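Local coordinates for protein N-acetylneuraminate lyase (Fusobacterium nucleatum subsp. nucleatum ATCC 25586, PDB 5ZKA) that belongs to the dihydrodipicolinate synthetase family of TIM-barrel proteins and, by its name, is a lyase, at residues A102-K107 and T138-T143. Residues are numbered along the deposited sequence; the frame is centred on the assembly and turned at random.
Sequences AVELGK and TIVRET
V103 and I139, then K107 and T143 one turn later, bring the helices of 102-107 and 138-143 together, with CA atoms 5.4 and 5.2 Å apart and the short axes 9.2 Å apart at a crossing angle of -41°. Both helices run in the same general sense, as neighbouring outer helices of a TIM barrel do, and I139 and T143 also reach strand 117-120, which lies between them in sequence. At the buried end, A102 CB meets I139 CD1 at 3.8 Å. V103 spreads its two methyls over the opposing helix: CG1 packs 3.7 Å from E142 CB, while CG2 lies near the methyl of T138, whose hydroxyl bonds to D134 O. G106 has no side chain, and T143 CG2 rests against its backbone, 3.5 Å from G106 C, and also touches K107 N. The T143 torsion (chi1 64°) sets OG1 between its own N and carbonyl carbon and turns the methyl to G106. The same hydroxyl, T143 OG1, donates to I139 O across 2.7 Å, tilted 28° from the carbonyl plane, and the T143 amide reaches that oxygen from the opposite face. At the exposed border K107 lies alongside E142. K107 CE touches E142 O, and K107 NZ forms a salt bridge of 3.5 Å with E142 OE1, which the bend of the glutamate chain at chi2 brings round. Contact between the helices is therefore mostly apolar and methyl-based, with one rather long ion pair at its outer margin, while the T143 hydroxyl is bonded to I139 O in its own helix and to N145 N just beyond the helix end, presenting carbon to the neighbour.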
ATOM      1  N   ALA A 102       7.713   8.461 -30.034  1.00 31.54           N
ATOM      2  CA  ALA A 102       6.432   8.445 -29.336  1.00 30.68           C
ATOM      3  C   ALA A 102       5.352   9.138 -30.158  1.00 33.34           C
ATOM      4  O   ALA A 102       4.214   8.657 -30.240  1.00 31.03           O
ATOM      5  CB  ALA A 102       6.584   9.104 -27.960  1.00 29.14           C
ATOM      6  N   VAL A 103       5.691  10.263 -30.785  1.00 28.82           N
ATOM      7  CA  VAL A 103       4.725  10.967 -31.624  1.00 28.54           C
ATOM      8  C   VAL A 103       4.421  10.163 -32.883  1.00 33.51           C
ATOM      9  O   VAL A 103       3.261  10.049 -33.299  1.00 37.04           O
ATOM     10  CB  VAL A 103       5.247  12.375 -31.962  1.00 32.12           C
ATOM     11  CG1 VAL A 103       4.437  12.984 -33.106  1.00 34.20           C
ATOM     12  CG2 VAL A 103       5.230  13.281 -30.711  1.00 32.32           C
ATOM     13  N   GLU A 104       5.457   9.603 -33.514  1.00 29.71           N
ATOM     14  CA  GLU A 104       5.259   8.778 -34.701  1.00 31.56           C
ATOM     15  C   GLU A 104       4.327   7.606 -34.410  1.00 32.66           C
ATOM     16  O   GLU A 104       3.384   7.337 -35.168  1.00 32.82           O
ATOM     17  CB  GLU A 104       6.610   8.272 -35.203  1.00 37.25           C
ATOM     18  CG  GLU A 104       6.519   7.344 -36.404  1.00 42.43           C
ATOM     19  CD  GLU A 104       7.873   6.809 -36.827  1.00 53.25           C
ATOM     20  OE1 GLU A 104       8.889   7.491 -36.572  1.00 62.64           O
ATOM     21  OE2 GLU A 104       7.926   5.710 -37.418  1.00 59.43           O
ATOM     22  N   LEU A 105       4.593   6.879 -33.327  1.00 28.74           N
ATOM     23  CA  LEU A 105       3.735   5.755 -32.958  1.00 29.92           C
ATOM     24  C   LEU A 105       2.336   6.226 -32.576  1.00 33.60           C
ATOM     25  O   LEU A 105       1.341   5.556 -32.883  1.00 33.22           O
ATOM     26  CB  LEU A 105       4.364   4.978 -31.804  1.00 32.90           C
ATOM     27  CG  LEU A 105       5.614   4.144 -32.080  1.00 33.59           C
ATOM     28  CD1 LEU A 105       6.219   3.727 -30.735  1.00 30.76           C
ATOM     29  CD2 LEU A 105       5.268   2.916 -32.893  1.00 33.79           C
ATOM     30  N   GLY A 106       2.242   7.362 -31.884  1.00 29.00           N
ATOM     31  CA  GLY A 106       0.938   7.874 -31.495  1.00 29.58           C
ATOM     32  C   GLY A 106       0.084   8.261 -32.688  1.00 30.43           C
ATOM     33  O   GLY A 106      -1.117   7.982 -32.725  1.00 32.66           O
ATOM     34  N   LYS A 107       0.691   8.900 -33.688  1.00 29.81           N
ATOM     35  CA  LYS A 107      -0.058   9.202 -34.903  1.00 31.05           C
ATOM     36  C   LYS A 107      -0.472   7.924 -35.622  1.00 35.70           C
ATOM     37  O   LYS A 107      -1.594   7.821 -36.141  1.00 33.57           O
ATOM     38  CB  LYS A 107       0.777  10.087 -35.832  1.00 37.89           C
ATOM     39  CG  LYS A 107       1.059  11.483 -35.285  1.00 42.33           C
ATOM     40  CD  LYS A 107       1.711  12.366 -36.351  1.00 45.15           C
ATOM     41  CE  LYS A 107       2.012  13.761 -35.812  1.00 52.26           C
ATOM     42  NZ  LYS A 107       3.036  14.490 -36.627  1.00 61.49           N
ATOM     43  N   THR A 138       3.098  17.257 -25.745  1.00 31.96           N
ATOM     44  CA  THR A 138       3.459  17.165 -27.155  1.00 33.89           C
ATOM     45  C   THR A 138       2.791  15.964 -27.814  1.00 33.02           C
ATOM     46  O   THR A 138       2.263  16.070 -28.927  1.00 30.62           O
ATOM     47  CB  THR A 138       4.983  17.090 -27.305  1.00 34.65           C
ATOM     48  OG1 THR A 138       5.581  18.316 -26.850  1.00 32.52           O
ATOM     49  CG2 THR A 138       5.382  16.831 -28.752  1.00 32.77           C
ATOM     50  N   ILE A 139       2.800  14.808 -27.148  1.00 28.87           N
ATOM     51  CA  ILE A 139       2.138  13.649 -27.738  1.00 30.25           C
ATOM     52  C   ILE A 139       0.657  13.932 -27.934  1.00 29.52           C
ATOM     53  O   ILE A 139       0.077  13.594 -28.974  1.00 32.85           O
ATOM     54  CB  ILE A 139       2.370  12.393 -26.877  1.00 28.43           C
ATOM     55  CG1 ILE A 139       3.874  12.127 -26.722  1.00 29.19           C
ATOM     56  CG2 ILE A 139       1.658  11.192 -27.508  1.00 34.93           C
ATOM     57  CD1 ILE A 139       4.222  11.078 -25.652  1.00 32.37           C
ATOM     58  N   VAL A 140       0.016  14.549 -26.938  1.00 33.60           N
ATOM     59  CA  VAL A 140      -1.411  14.856 -27.044  1.00 32.98           C
ATOM     60  C   VAL A 140      -1.655  15.839 -28.181  1.00 32.75           C
ATOM     61  O   VAL A 140      -2.494  15.609 -29.063  1.00 33.88           O
ATOM     62  CB  VAL A 140      -1.938  15.400 -25.703  1.00 33.24           C
ATOM     63  CG1 VAL A 140      -3.343  15.953 -25.861  1.00 32.92           C
ATOM     64  CG2 VAL A 140      -1.892  14.309 -24.637  1.00 33.45           C
ATOM     65  N   ARG A 141      -0.897  16.935 -28.189  1.00 29.08           N
ATOM     66  CA  ARG A 141      -1.038  17.962 -29.223  1.00 32.70           C
ATOM     67  C   ARG A 141      -0.866  17.385 -30.625  1.00 36.59           C
ATOM     68  O   ARG A 141      -1.642  17.690 -31.540  1.00 38.67           O
ATOM     69  CB  ARG A 141      -0.017  19.065 -28.966  1.00 33.06           C
ATOM     70  CG  ARG A 141      -0.056  20.196 -29.945  1.00 39.89           C
ATOM     71  CD  ARG A 141       0.836  21.333 -29.471  1.00 44.64           C
ATOM     72  NE  ARG A 141       2.256  20.986 -29.521  1.00 48.06           N
ATOM     73  CZ  ARG A 141       3.028  20.837 -28.445  1.00 49.15           C
ATOM     74  NH1 ARG A 141       2.519  21.007 -27.234  1.00 38.71           N
ATOM     75  NH2 ARG A 141       4.310  20.529 -28.584  1.00 53.83           N
ATOM     76  N   GLU A 142       0.157  16.556 -30.819  1.00 37.23           N
ATOM     77  CA  GLU A 142       0.488  16.089 -32.158  1.00 38.91           C
ATOM     78  C   GLU A 142      -0.428  14.969 -32.642  1.00 39.87           C
ATOM     79  O   GLU A 142      -0.527  14.755 -33.856  1.00 41.64           O
ATOM     80  CB  GLU A 142       1.946  15.629 -32.198  1.00 38.85           C
ATOM     81  CG  GLU A 142       2.953  16.753 -31.990  1.00 43.11           C
ATOM     82  CD  GLU A 142       3.036  17.695 -33.193  1.00 56.45           C
ATOM     83  OE1 GLU A 142       3.127  17.202 -34.339  1.00 60.39           O
ATOM     84  OE2 GLU A 142       3.010  18.929 -32.990  1.00 59.45           O
ATOM     85  N   THR A 143      -1.099  14.257 -31.734  1.00 34.25           N
ATOM     86  CA  THR A 143      -2.021  13.195 -32.126  1.00 32.11           C
ATOM     87  C   THR A 143      -3.488  13.597 -32.044  1.00 35.81           C
ATOM     88  O   THR A 143      -4.313  13.021 -32.755  1.00 38.31           O
ATOM     89  CB  THR A 143      -1.820  11.942 -31.250  1.00 34.02           C
ATOM     90  OG1 THR A 143      -2.139  12.245 -29.886  1.00 36.99           O
ATOM     91  CG2 THR A 143      -0.377  11.452 -31.328  1.00 32.61           C
TER